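Local coordinates for protein nitrite oxidoreductase subunit A (Kuenenia stuttgartiensis, PDB 7B04) that belongs to the molybdopterin oxidoreductase family and holds two MD1 groups, a molybdenum atom and an iron/sulfur cluster, at residues B[622-626]-B[883-887]; B[664-668]-B[995-999]; B[850-854]-B[1099-1103]; B[978-984]-B[1058-1062]. One frame throughout, in Å; residues are numbered along the deposited sequence.

Contact 1. Residues B[622-626]-B[883-887]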
loop_
_atom_site.group_PDB
_atom_site.type_symbol
_atom_site.label_atom_id
_atom_site.label_comp_id
_atom_site.label_asym_id
_atom_site.label_seq_id
_atom_site.Cartn_x
_atom_site.Cartn_y
_atom_site.Cartn_z
ATOM N N ARG B 622 -9.124 -10.373 32.146
ATOM C CA ARG B 622 -8.491 -10.999 33.302
ATOM C C ARG B 622 -6.986 -10.769 33.267
ATOM O O ARG B 622 -6.388 -10.752 32.180
ATOM C CB ARG B 622 -8.786 -12.504 33.365
ATOM C CG ARG B 622 -10.274 -12.847 33.361
ATOM C CD ARG B 622 -10.959 -12.393 34.644
ATOM N NE ARG B 622 -12.347 -12.843 34.719
ATOM C CZ ARG B 622 -13.389 -12.141 34.283
ATOM N NH1 ARG B 622 -13.208 -10.944 33.740
ATOM N NH2 ARG B 622 -14.615 -12.635 34.392
ATOM N N PRO B 623 -6.348 -10.578 34.418
ATOM C CA PRO B 623 -4.882 -10.570 34.472
ATOM C C PRO B 623 -4.346 -11.994 34.359
ATOM O O PRO B 623 -5.099 -12.964 34.296
ATOM C CB PRO B 623 -4.578 -9.968 35.849
ATOM C CG PRO B 623 -5.864 -9.328 36.297
ATOM C CD PRO B 623 -6.939 -10.181 35.704
ATOM N N LEU B 624 -3.019 -12.109 34.341
ATOM C CA LEU B 624 -2.380 -13.422 34.287
ATOM C C LEU B 624 -2.435 -14.028 35.679
ATOM O O LEU B 624 -1.586 -13.774 36.533
ATOM C CB LEU B 624 -0.948 -13.325 33.777
ATOM C CG LEU B 624 -0.083 -14.591 33.867
ATOM C CD1 LEU B 624 -0.740 -15.778 33.186
ATOM C CD2 LEU B 624 1.290 -14.337 33.273
ATOM N N ILE B 625 -3.462 -14.836 35.908
ATOM C CA ILE B 625 -3.619 -15.590 37.141
ATOM C C ILE B 625 -3.714 -17.054 36.754
ATOM O O ILE B 625 -4.604 -17.438 35.980
ATOM C CB ILE B 625 -4.866 -15.164 37.929
ATOM C CG1 ILE B 625 -4.917 -13.644 38.103
ATOM C CG2 ILE B 625 -4.898 -15.866 39.283
ATOM C CD1 ILE B 625 -6.292 -13.135 38.460
ATOM N N VAL B 626 -2.813 -17.870 37.287
ATOM C CA VAL B 626 -2.792 -19.292 36.985
ATOM C C VAL B 626 -2.864 -20.013 38.322
ATOM O O VAL B 626 -2.241 -19.596 39.310
ATOM C CB VAL B 626 -1.564 -19.732 36.158
ATOM C CG1 VAL B 626 -0.282 -19.585 36.949
ATOM C CG2 VAL B 626 -1.735 -21.166 35.699
ATOM N N GLU B 883 -2.652 -20.570 29.803
ATOM C CA GLU B 883 -2.087 -19.897 30.969
ATOM C C GLU B 883 -1.050 -20.766 31.666
ATOM O O GLU B 883 -0.111 -20.241 32.274
ATOM C CB GLU B 883 -3.193 -19.506 31.948
ATOM C CG GLU B 883 -4.286 -18.659 31.332
ATOM C CD GLU B 883 -3.867 -17.223 31.138
ATOM O OE1 GLU B 883 -3.566 -16.546 32.142
ATOM O OE2 GLU B 883 -3.821 -16.779 29.975
ATOM N N ASP B 884 -1.202 -22.091 31.590
ATOM C CA ASP B 884 -0.179 -22.980 32.132
ATOM C C ASP B 884 1.091 -22.903 31.297
ATOM O O ASP B 884 2.198 -22.816 31.842
ATOM C CB ASP B 884 -0.697 -24.418 32.189
ATOM C CG ASP B 884 -1.809 -24.603 33.205
ATOM O OD1 ASP B 884 -1.826 -23.872 34.214
ATOM O OD2 ASP B 884 -2.666 -25.487 32.994
ATOM N N ARG B 885 0.947 -22.929 29.969
ATOM C CA ARG B 885 2.105 -22.858 29.087
ATOM C C ARG B 885 2.807 -21.514 29.205
ATOM O O ARG B 885 4.010 -21.414 28.935
ATOM C CB ARG B 885 1.674 -23.084 27.638
ATOM C CG ARG B 885 1.164 -24.479 27.327
ATOM C CD ARG B 885 0.660 -24.562 25.891
ATOM N NE ARG B 885 -0.703 -24.053 25.750
ATOM C CZ ARG B 885 -1.199 -23.540 24.628
ATOM N NH1 ARG B 885 -0.442 -23.459 23.542
ATOM N NH2 ARG B 885 -2.451 -23.105 24.591
ATOM N N THR B 886 2.069 -20.474 29.599
ATOM C CA THR B 886 2.640 -19.137 29.694
ATOM C C THR B 886 3.746 -19.060 30.740
ATOM O O THR B 886 4.714 -18.311 30.566
ATOM C CB THR B 886 1.533 -18.131 30.018
ATOM O OG1 THR B 886 0.520 -18.187 29.006
ATOM C CG2 THR B 886 2.091 -16.727 30.088
ATOM N N VAL B 887 3.634 -19.833 31.821
ATOM C CA VAL B 887 4.519 -19.693 32.967
ATOM C C VAL B 887 5.374 -20.933 33.206
ATOM O O VAL B 887 6.091 -20.997 34.205
ATOM C CB VAL B 887 3.729 -19.324 34.238
ATOM C CG1 VAL B 887 3.109 -17.942 34.094
ATOM C CG2 VAL B 887 2.655 -20.360 34.514
#
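L624 overlaps the flank of E883 with one branch and meets T886 and V887 of helix 882-887 with the other. The two side chains run past each other in opposite senses, so that CD1 of L624 lies beside OE1 of E883. CD2 reaches the tips of T886 and V887, 4.1 Å from T886 CG2 and equally far from V887 CG1. Extension away from the backbone N (chi1 171°) carries this fork across, and leucine suits the place because its two methyls can serve separate neighbours. V626, two residues on, faces the same helix. Its CG1 stands between the backbone N and carbonyl carbon (chi1 67°) and packs 3.9 Å from V887 CG2, while CG2 of V626 lies 3.9 Å from E883 O, with the D884 side chain passing obliquely beside it. Strand 625-627 is one arm of a two-stranded antiparallel hairpin with 633-635, and backbone bonds from L624 to F636 and from V626 to K634 hold these side chains in place. Two of the polar atoms have partners outside: T886 OG1 is bonded to W882 O, and E883 OE2, weakly, to H619 NE2. Across the interface methyls meet the methyls of T886 and V887 and also lie beside the E883 and D884 carboxylates, with no polar bond joining the segments; cohesion comes from burial and van der Waals contact, which specify shape rather than polar direction.

Contact 2. Residues B[664-668]-B[995-999]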
loop_
_atom_site.group_PDB
_atom_site.type_symbol
_atom_site.label_atom_id
_atom_site.label_comp_id
_atom_site.label_asym_id
_atom_site.label_seq_id
_atom_site.Cartn_x
_atom_site.Cartn_y
_atom_site.Cartn_z
ATOM N N TYR B 664 -13.628 -12.394 17.645
ATOM C CA TYR B 664 -14.940 -13.016 17.781
ATOM C C TYR B 664 -15.193 -13.498 19.204
ATOM O O TYR B 664 -16.350 -13.583 19.628
ATOM C CB TYR B 664 -15.087 -14.124 16.739
ATOM C CG TYR B 664 -15.209 -13.542 15.344
ATOM C CD1 TYR B 664 -16.385 -12.929 14.930
ATOM C CD2 TYR B 664 -14.139 -13.565 14.457
ATOM C CE1 TYR B 664 -16.502 -12.376 13.666
ATOM C CE2 TYR B 664 -14.245 -13.012 13.189
ATOM C CZ TYR B 664 -15.430 -12.420 12.799
ATOM O OH TYR B 664 -15.546 -11.870 11.542
ATOM N N GLN B 665 -14.136 -13.814 19.954
ATOM C CA GLN B 665 -14.277 -13.987 21.396
ATOM C C GLN B 665 -14.698 -12.683 22.060
ATOM O O GLN B 665 -15.540 -12.679 22.968
ATOM C CB GLN B 665 -12.955 -14.458 21.986
ATOM C CG GLN B 665 -12.976 -14.925 23.424
ATOM C CD GLN B 665 -13.956 -16.042 23.671
ATOM O OE1 GLN B 665 -13.878 -17.089 23.048
ATOM N NE2 GLN B 665 -14.853 -15.842 24.609
ATOM N N MET B 666 -14.119 -11.562 21.616
ATOM C CA MET B 666 -14.452 -10.270 22.204
ATOM C C MET B 666 -15.914 -9.927 21.963
ATOM O O MET B 666 -16.601 -9.432 22.863
ATOM C CB MET B 666 -13.543 -9.184 21.628
ATOM C CG MET B 666 -12.064 -9.364 21.936
ATOM S SD MET B 666 -11.676 -9.195 23.687
ATOM C CE MET B 666 -11.285 -10.890 24.110
ATOM N N LEU B 667 -16.408 -10.192 20.753
ATOM C CA LEU B 667 -17.786 -9.862 20.412
ATOM C C LEU B 667 -18.784 -10.808 21.064
ATOM O O LEU B 667 -19.883 -10.380 21.434
ATOM C CB LEU B 667 -17.966 -9.886 18.892
ATOM C CG LEU B 667 -17.146 -8.850 18.125
ATOM C CD1 LEU B 667 -17.302 -9.036 16.623
ATOM C CD2 LEU B 667 -17.562 -7.456 18.547
ATOM N N LYS B 668 -18.427 -12.084 21.213
ATOM C CA LYS B 668 -19.366 -13.095 21.687
ATOM C C LYS B 668 -19.427 -13.191 23.208
ATOM O O LYS B 668 -20.521 -13.311 23.773
ATOM C CB LYS B 668 -18.998 -14.461 21.102
ATOM C CG LYS B 668 -19.847 -15.616 21.603
ATOM C CD LYS B 668 -21.275 -15.505 21.102
ATOM C CE LYS B 668 -22.099 -16.707 21.525
ATOM N NZ LYS B 668 -23.527 -16.565 21.127
ATOM N N PHE B 995 -23.413 -17.658 15.016
ATOM C CA PHE B 995 -22.228 -16.811 15.053
ATOM C C PHE B 995 -20.961 -17.546 14.633
ATOM O O PHE B 995 -19.996 -16.893 14.219
ATOM C CB PHE B 995 -22.040 -16.218 16.452
ATOM C CG PHE B 995 -21.137 -15.017 16.484
ATOM C CD1 PHE B 995 -21.585 -13.784 16.036
ATOM C CD2 PHE B 995 -19.841 -15.119 16.961
ATOM C CE1 PHE B 995 -20.758 -12.677 16.062
ATOM C CE2 PHE B 995 -19.008 -14.015 16.990
ATOM C CZ PHE B 995 -19.468 -12.793 16.540
ATOM N N TYR B 996 -20.931 -18.877 14.741
ATOM C CA TYR B 996 -19.764 -19.626 14.281
ATOM C C TYR B 996 -19.562 -19.451 12.783
ATOM O O TYR B 996 -18.424 -19.367 12.306
ATOM C CB TYR B 996 -19.902 -21.106 14.635
ATOM C CG TYR B 996 -18.767 -21.961 14.113
ATOM C CD1 TYR B 996 -17.481 -21.830 14.620
ATOM C CD2 TYR B 996 -18.983 -22.901 13.112
ATOM C CE1 TYR B 996 -16.440 -22.609 14.145
ATOM C CE2 TYR B 996 -17.950 -23.685 12.633
ATOM C CZ TYR B 996 -16.682 -23.535 13.152
ATOM O OH TYR B 996 -15.650 -24.313 12.681
ATOM N N LYS B 997 -20.662 -19.421 12.024
ATOM C CA LYS B 997 -20.572 -19.151 10.593
ATOM C C LYS B 997 -19.879 -17.818 10.342
ATOM O O LYS B 997 -19.079 -17.686 9.409
ATOM C CB LYS B 997 -21.972 -19.160 9.973
ATOM C CG LYS B 997 -22.003 -18.916 8.475
ATOM C CD LYS B 997 -23.421 -18.648 7.990
ATOM C CE LYS B 997 -24.257 -19.919 7.975
ATOM N NZ LYS B 997 -25.610 -19.689 7.397
ATOM N N VAL B 998 -20.185 -16.815 11.165
ATOM C CA VAL B 998 -19.522 -15.523 11.056
ATOM C C VAL B 998 -18.056 -15.624 11.474
ATOM O O VAL B 998 -17.187 -14.943 10.916
ATOM C CB VAL B 998 -20.283 -14.481 11.898
ATOM C CG1 VAL B 998 -19.799 -13.077 11.595
ATOM C CG2 VAL B 998 -21.777 -14.608 11.686
ATOM N N SER B 999 -17.757 -16.463 12.471
ATOM C CA SER B 999 -16.422 -16.459 13.075
ATOM C C SER B 999 -15.414 -17.303 12.287
ATOM O O SER B 999 -14.223 -16.968 12.251
ATOM C CB SER B 999 -16.504 -16.907 14.530
ATOM O OG SER B 999 -17.593 -16.263 15.186
#
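With chi1 at -70°, Y664 sets its CG opposite its own carbonyl carbon, and with chi1 at -161° F995 swings its ring out opposite its backbone N; these two settings bring the rings together between a pair of nearly antiparallel helices. The local axes of 664-668 and 995-999 pass 11.1 Å apart at 153°, so that Y664 lies across from S999 and K668 from F995. S999 comes over one face of the tyrosine in a CH-pi contact, its CA 3.8 Å from the centroid of the Y664 ring and almost on the ring normal. A small residue suits this position, since the aromatic ring can settle directly against the helix backbone. F995 meets the same ring at its edge, CZ lying near the tyrosine plane and 3.5 Å from Y664 CD1. The rings are inclined obliquely, with the centroids of Y664 and F995 5.6 Å apart. F995 CZ also rests 4.0 Å from L667 CB, and its CE2 lies near K668 CB, completing an apolar seat along one side of helix 663-670. V998 CG1 adds a methyl 4.0 Å from Y664 CE1. The phenol hydroxyl has its own partner, a hydrogen bond to S1025 O, which fixes the far end of the ring. Within the second helix, S999 OG donates to F995 O at 2.7 Å from above the carbonyl plane, sharing that oxygen with S999 N.

Contact 3. Residues B[850-854]-B[1099-1103]. With MD1 (phosphoric acid 4-(2-amino-4-oxo-3,4,5,6,-tetrahydro-pteridin-6-yl)-2-hydroxy-3,4-dimercapto-but-3-en-yl ester guanylate ester), chain C.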
loop_
_atom_site.group_PDB
_atom_site.type_symbol
_atom_site.label_atom_id
_atom_site.label_comp_id
_atom_site.label_asym_id
_atom_site.label_seq_id
_atom_site.Cartn_x
_atom_site.Cartn_y
_atom_site.Cartn_z
ATOM N N GLY B 850 8.352 -20.781 21.697
ATOM C CA GLY B 850 7.095 -20.129 21.961
ATOM C C GLY B 850 6.120 -21.009 22.714
ATOM O O GLY B 850 6.147 -22.240 22.612
ATOM N N PRO B 851 5.234 -20.386 23.497
ATOM C CA PRO B 851 4.188 -21.160 24.182
ATOM C C PRO B 851 3.207 -21.805 23.226
ATOM O O PRO B 851 2.499 -22.735 23.626
ATOM C CB PRO B 851 3.493 -20.114 25.070
ATOM C CG PRO B 851 4.473 -18.996 25.182
ATOM C CD PRO B 851 5.214 -18.971 23.885
ATOM N N GLU B 852 3.095 -21.306 22.001
ATOM C CA GLU B 852 2.327 -22.012 20.981
ATOM C C GLU B 852 3.020 -22.122 19.628
ATOM O O GLU B 852 2.799 -23.121 18.939
ATOM C CB GLU B 852 0.966 -21.327 20.791
ATOM C CG GLU B 852 0.020 -22.056 19.872
ATOM C CD GLU B 852 -1.396 -21.548 19.994
ATOM O OE1 GLU B 852 -1.627 -20.647 20.824
ATOM O OE2 GLU B 852 -2.278 -22.044 19.264
ATOM N N ALA B 853 3.915 -21.204 19.264
ATOM C CA ALA B 853 4.485 -21.128 17.914
ATOM C C ALA B 853 5.814 -21.884 17.808
ATOM O O ALA B 853 6.860 -21.318 17.494
ATOM C CB ALA B 853 4.649 -19.672 17.496
ATOM N N THR B 854 5.760 -23.185 18.084
ATOM C CA THR B 854 6.952 -24.019 18.013
ATOM C C THR B 854 6.530 -25.458 17.766
ATOM O O THR B 854 5.432 -25.854 18.172
ATOM C CB THR B 854 7.772 -23.921 19.306
ATOM O OG1 THR B 854 8.964 -24.705 19.181
ATOM C CG2 THR B 854 6.967 -24.420 20.493
ATOM N N LYS B 1099 1.333 -13.257 16.320
ATOM C CA LYS B 1099 2.003 -14.310 15.568
ATOM C C LYS B 1099 2.283 -15.570 16.380
ATOM O O LYS B 1099 2.687 -16.583 15.795
ATOM C CB LYS B 1099 3.300 -13.769 14.965
ATOM C CG LYS B 1099 3.025 -12.673 13.954
ATOM C CD LYS B 1099 4.276 -12.158 13.279
ATOM C CE LYS B 1099 3.909 -11.058 12.295
ATOM N NZ LYS B 1099 5.079 -10.555 11.537
ATOM N N GLU B 1100 2.088 -15.546 17.700
ATOM C CA GLU B 1100 2.227 -16.767 18.490
ATOM C C GLU B 1100 0.967 -17.589 18.259
ATOM O O GLU B 1100 0.025 -17.604 19.057
ATOM C CB GLU B 1100 2.451 -16.461 19.963
ATOM C CG GLU B 1100 3.914 -16.402 20.326
ATOM C CD GLU B 1100 4.522 -17.773 20.542
ATOM O OE1 GLU B 1100 5.763 -17.875 20.472
ATOM O OE2 GLU B 1100 3.768 -18.740 20.782
ATOM N N THR B 1101 0.963 -18.284 17.128
ATOM C CA THR B 1101 -0.169 -19.095 16.726
ATOM C C THR B 1101 0.294 -20.064 15.653
ATOM O O THR B 1101 1.274 -19.814 14.946
ATOM C CB THR B 1101 -1.327 -18.230 16.201
ATOM O OG1 THR B 1101 -2.557 -18.963 16.277
ATOM C CG2 THR B 1101 -1.080 -17.805 14.755
ATOM N N LEU B 1102 -0.398 -21.190 15.577
ATOM C CA LEU B 1102 -0.270 -22.121 14.471
ATOM C C LEU B 1102 -1.663 -22.474 13.985
ATOM O O LEU B 1102 -2.633 -22.421 14.742
ATOM C CB LEU B 1102 0.498 -23.383 14.828
ATOM C CG LEU B 1102 1.947 -23.126 15.217
ATOM C CD1 LEU B 1102 2.380 -24.160 16.215
ATOM C CD2 LEU B 1102 2.844 -23.139 13.998
ATOM N N VAL B 1103 -1.747 -22.826 12.711
ATOM C CA VAL B 1103 -3.066 -22.972 12.042
ATOM C C VAL B 1103 -3.158 -24.293 11.293
ATOM O O VAL B 1103 -2.144 -24.844 10.980
ATOM C CB VAL B 1103 -3.209 -21.791 11.061
ATOM C CG1 VAL B 1103 -4.620 -21.543 10.609
ATOM C CG2 VAL B 1103 -2.676 -20.524 11.666
HETATM P PB MD1 C . 6.633 -4.696 10.426
HETATM O O3B MD1 C . 5.817 -6.063 10.849
HETATM O O1B MD1 C . 7.357 -4.923 9.122
HETATM O O2B MD1 C . 7.633 -4.358 11.505
HETATM O O3A MD1 C . 5.546 -3.464 10.259
HETATM C C10 MD1 C . 4.875 -2.949 11.376
HETATM C C11 MD1 C . 4.646 -1.425 11.167
HETATM O O11 MD1 C . 4.402 -1.244 9.591
HETATM C C12 MD1 C . 3.693 -0.992 12.005
HETATM S S12 MD1 C . 3.619 -1.694 13.678
HETATM C C13 MD1 C . 2.636 0.111 11.732
HETATM S S13 MD1 C . 1.493 0.472 13.095
HETATM C C14 MD1 C . 2.440 0.823 10.499
HETATM N N15 MD1 C . 1.932 -0.301 9.474
HETATM C C16 MD1 C . 2.003 0.106 8.130
HETATM C C15 MD1 C . 0.947 -0.233 7.139
HETATM O O14 MD1 C . -0.001 -0.863 7.468
HETATM N N17 MD1 C . 1.097 0.228 5.732
HETATM C C17 MD1 C . 2.338 1.049 5.308
HETATM N N16 MD1 C . 2.473 1.496 3.935
HETATM N N18 MD1 C . 3.412 1.393 6.314
HETATM C C20 MD1 C . 3.281 0.956 7.680
HETATM N N8 MD1 C . 4.254 1.246 8.656
HETATM C C7 MD1 C . 3.574 1.700 10.037
HETATM P PA MD1 C . 5.647 -7.390 9.884
HETATM O O1A MD1 C . 4.503 -8.216 10.418
HETATM O O2A MD1 C . 5.340 -6.928 8.481
HETATM O "O5'" MD1 C . 7.011 -8.315 9.867
HETATM C "C5'" MD1 C . 8.046 -7.987 8.990
HETATM C "C4'" MD1 C . 8.751 -9.276 8.439
HETATM O "O4'" MD1 C . 9.228 -10.220 9.587
HETATM C "C1'" MD1 C . 8.801 -11.625 9.079
HETATM N N9 MD1 C . 8.680 -12.605 10.191
HETATM C C4 MD1 C . 9.771 -13.012 10.831
HETATM N N3 MD1 C . 11.212 -12.665 10.666
HETATM C C2 MD1 C . 12.216 -13.279 11.533
HETATM N N2 MD1 C . 13.618 -12.940 11.373
HETATM N N1 MD1 C . 11.813 -14.221 12.549
HETATM C C6 MD1 C . 10.428 -14.550 12.700
HETATM O O6 MD1 C . 10.090 -15.320 13.532
HETATM C C5 MD1 C . 9.381 -13.902 11.785
HETATM N N7 MD1 C . 8.059 -14.026 11.714
HETATM C C8 MD1 C . 7.612 -13.226 10.726
HETATM C "C2'" MD1 C . 7.669 -11.375 8.556
HETATM O "O2'" MD1 C . 7.270 -12.444 7.651
HETATM C "C3'" MD1 C . 7.941 -9.964 7.725
HETATM O "O3'" MD1 C . 8.566 -10.256 6.442
HETATM O O HOH W 1 -4.089 -22.727 17.410
#
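The CB of E1100 starts off to one side of P851 and A853, and the bend at chi2 (-81°) turns the carboxylate into the 850-854 loop. CD lies between two apolar neighbours, 3.6 Å from P851 CD and 3.6 Å from A853 CB. Beyond it, OE1 ends beside the G850 CA; glycine suits the place, since a CB would point toward the carboxylate and leave it little room. OE2 is gripped twice by the loop backbone. E852 N donates to E1100 OE2 at 2.9 Å, nearly along the C-O axis, and A853 N donates to E1100 OE2 at 2.9 Å from above the carboxylate plane. The N-H angles, 155° and 144°, are moderately straight. P851 lacks a hydrogen on its nitrogen and so cannot compete for this oxygen. Inverse gamma turns centred on A853 and E1100 shape the two loops. L1102 adds its CD1 methyl beside the E852 carbonyl. E852 itself extends along the other segment, where a water donates to E852 OE2 at 2.7 Å and to L1102 O at 3.1 Å; the same OE2 is paired with R984 NH2, modelled too close for the detail to be trusted. In the neighbouring residue, K1099 stretches fully the other way and its NZ donates to O1A, on the guanylate-side phosphate of MD1, at 2.7 Å, a natural use of a long cationic chain. Two N-H groups converging on one buried carboxylate oxygen would be expected to stabilise its negative charge, while they tie the 850-854 loop to the residue directly following MD1-binding K1099, just ahead of strand 1102-1109.

Contact 4. Residues B[978-984]-B[1058-1062]; sequences DANPADR and SITRD
Two loops of the C-terminal region pack here: 978-984, which leaves strand 974-978 of the six-stranded mixed sheet, probably the double-psi barrel of this family, and 1058-1062, which supplies T1060 to an MD1 pocket. At the strand end A979 sets its CB 3.6 Å from I1059 CG2. A small alanine lets the loops approach closely, and the branched isoleucine offers its CG2 methyl to it. R984 lies along the second loop, its chain bent at chi2 (91°) and chi3 (51°) so that it follows the backbone. Its CB is 3.4 Å from S1058 O, and its CD is 3.6 Å from T1060 O; the I1059 carbonyl oxygen sits over one face of its guanidinium group. An arginine fits this place because its aliphatic part can line a backbone while its charged end reaches on toward E852. D983 and R1061 form a further ion pair across the loops, although the modelled approach of OD1 to NH1 is too close to be trusted in detail. D983 OD2 also faces the R984 guanidinium at long range, an interaction of charges alone; the three charges are placed as in a loose salt-bridge network, whose detail is uncertain. R1061 gains a cation-pi partner in W882, and I1059 O accepts from T1101 OG1. The turn that presents D983 and R984 is closed by one carbonyl: N980 O accepts R984 N at 2.9 Å and D983 N at 3.3 Å.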
loop_
_atom_site.group_PDB
_atom_site.type_symbol
_atom_site.label_atom_id
_atom_site.label_comp_id
_atom_site.label_asym_id
_atom_site.label_seq_id
_atom_site.Cartn_x
_atom_site.Cartn_y
_atom_site.Cartn_z
ATOM N N ASP B 978 -8.133 -22.718 10.401
ATOM C CA ASP B 978 -8.669 -23.097 11.721
ATOM C C ASP B 978 -7.514 -23.181 12.709
ATOM O O ASP B 978 -6.440 -23.598 12.324
ATOM C CB ASP B 978 -9.489 -24.377 11.608
ATOM C CG ASP B 978 -10.827 -24.181 10.930
ATOM O OD1 ASP B 978 -11.091 -24.872 9.953
ATOM O OD2 ASP B 978 -11.590 -23.349 11.386
ATOM N N ALA B 979 -7.746 -22.722 13.928
ATOM C CA ALA B 979 -6.734 -22.757 14.974
ATOM C C ALA B 979 -7.303 -23.590 16.118
ATOM O O ALA B 979 -8.381 -24.184 15.987
ATOM C CB ALA B 979 -6.339 -21.349 15.429
ATOM N N ASN B 980 -6.550 -23.572 17.214
ATOM C CA ASN B 980 -6.844 -24.477 18.342
ATOM C C ASN B 980 -8.325 -24.347 18.601
ATOM O O ASN B 980 -8.768 -23.260 18.850
ATOM C CB ASN B 980 -6.008 -24.142 19.572
ATOM C CG ASN B 980 -6.271 -25.048 20.747
ATOM O OD1 ASN B 980 -6.916 -26.069 20.607
ATOM N ND2 ASN B 980 -5.782 -24.682 21.911
ATOM N N PRO B 981 -9.060 -25.469 18.600
ATOM C CA PRO B 981 -10.491 -25.466 18.761
ATOM C C PRO B 981 -10.892 -24.957 20.139
ATOM O O PRO B 981 -11.883 -24.383 20.245
ATOM C CB PRO B 981 -10.858 -26.925 18.549
ATOM C CG PRO B 981 -9.695 -27.481 17.800
ATOM C CD PRO B 981 -8.525 -26.801 18.442
ATOM N N ALA B 982 -10.103 -25.261 21.151
ATOM C CA ALA B 982 -10.363 -24.880 22.554
ATOM C C ALA B 982 -10.349 -23.371 22.755
ATOM O O ALA B 982 -10.987 -22.896 23.685
ATOM C CB ALA B 982 -9.295 -25.492 23.410
ATOM N N ASP B 983 -9.505 -22.697 21.994
ATOM C CA ASP B 983 -9.250 -21.252 22.116
ATOM C C ASP B 983 -10.051 -20.413 21.129
ATOM O O ASP B 983 -10.760 -19.528 21.558
ATOM C CB ASP B 983 -7.851 -21.089 21.560
ATOM C CG ASP B 983 -6.853 -20.628 22.568
ATOM O OD1 ASP B 983 -7.202 -19.747 23.332
ATOM O OD2 ASP B 983 -5.747 -21.142 22.548
ATOM N N ARG B 984 -9.979 -20.769 19.853
ATOM C CA ARG B 984 -10.471 -19.936 18.736
ATOM C C ARG B 984 -11.459 -20.706 17.876
ATOM O O ARG B 984 -11.424 -21.897 17.905
ATOM C CB ARG B 984 -9.257 -19.693 17.845
ATOM C CG ARG B 984 -8.349 -18.556 18.268
ATOM C CD ARG B 984 -7.173 -18.777 19.178
ATOM N NE ARG B 984 -6.186 -19.801 18.937
ATOM C CZ ARG B 984 -4.889 -19.626 19.093
ATOM N NH1 ARG B 984 -4.424 -18.455 19.432
ATOM N NH2 ARG B 984 -4.040 -20.605 18.891
ATOM N N SER B 1058 -9.517 -14.548 13.407
ATOM C CA SER B 1058 -10.129 -15.784 13.882
ATOM C C SER B 1058 -9.111 -16.799 14.384
ATOM O O SER B 1058 -9.495 -17.746 15.079
ATOM C CB SER B 1058 -10.972 -16.416 12.771
ATOM O OG SER B 1058 -12.057 -15.581 12.411
ATOM N N ILE B 1059 -7.834 -16.625 14.055
ATOM C CA ILE B 1059 -6.797 -17.583 14.427
ATOM C C ILE B 1059 -5.719 -16.900 15.258
ATOM O O ILE B 1059 -4.537 -17.253 15.173
ATOM C CB ILE B 1059 -6.200 -18.245 13.170
ATOM C CG1 ILE B 1059 -5.867 -17.192 12.106
ATOM C CG2 ILE B 1059 -7.170 -19.267 12.600
ATOM C CD1 ILE B 1059 -4.443 -16.677 12.148
ATOM N N THR B 1060 -6.118 -15.946 16.092
ATOM C CA THR B 1060 -5.179 -15.134 16.850
ATOM C C THR B 1060 -5.640 -15.039 18.297
ATOM O O THR B 1060 -6.819 -15.225 18.611
ATOM C CB THR B 1060 -5.052 -13.733 16.244
ATOM O OG1 THR B 1060 -3.963 -13.037 16.860
ATOM C CG2 THR B 1060 -6.320 -12.965 16.476
ATOM N N ARG B 1061 -4.685 -14.771 19.185
ATOM C CA ARG B 1061 -4.950 -14.822 20.615
ATOM C C ARG B 1061 -4.043 -13.861 21.367
ATOM O O ARG B 1061 -2.974 -13.471 20.888
ATOM C CB ARG B 1061 -4.744 -16.239 21.157
ATOM C CG ARG B 1061 -4.639 -16.343 22.647
ATOM C CD ARG B 1061 -4.408 -17.695 23.245
ATOM N NE ARG B 1061 -4.659 -17.474 24.656
ATOM C CZ ARG B 1061 -5.873 -17.500 25.182
ATOM N NH1 ARG B 1061 -6.921 -17.791 24.422
ATOM N NH2 ARG B 1061 -6.041 -17.234 26.462
ATOM N N ASP B 1062 -4.484 -13.504 22.572
ATOM C CA ASP B 1062 -3.716 -12.667 23.470
ATOM C C ASP B 1062 -2.879 -13.537 24.399
ATOM O O ASP B 1062 -3.345 -14.563 24.902
ATOM C CB ASP B 1062 -4.646 -11.781 24.292
ATOM C CG ASP B 1062 -3.894 -10.838 25.184
ATOM O OD1 ASP B 1062 -3.157 -9.989 24.644
ATOM O OD2 ASP B 1062 -4.028 -10.951 26.419
#

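Overall arrangement
Contacts 3 and 4 form the centre of the group, touching, their centres about 10 Å apart; their segments take in the end of strand 974-978 and the start of strand 1102-1109, neighbours in the six-stranded sheet. Centre to centre, contact 2 lies about 11 Å from contact 4, joined to it through S999 and S1058, and contact 1 about 16 Å from both 3 and 4 but 23 Å from contact 2. The first segments of contacts 1 and 2 lie near the middle of the chain; contact 1 closes before contact 4 opens. Contacts 1 and 2 fasten the 622-668 region to helices 882-887 and 994-999, while contacts 3 and 4 join C-terminal loops that reach the two MD1 groups through K1099 and T1060.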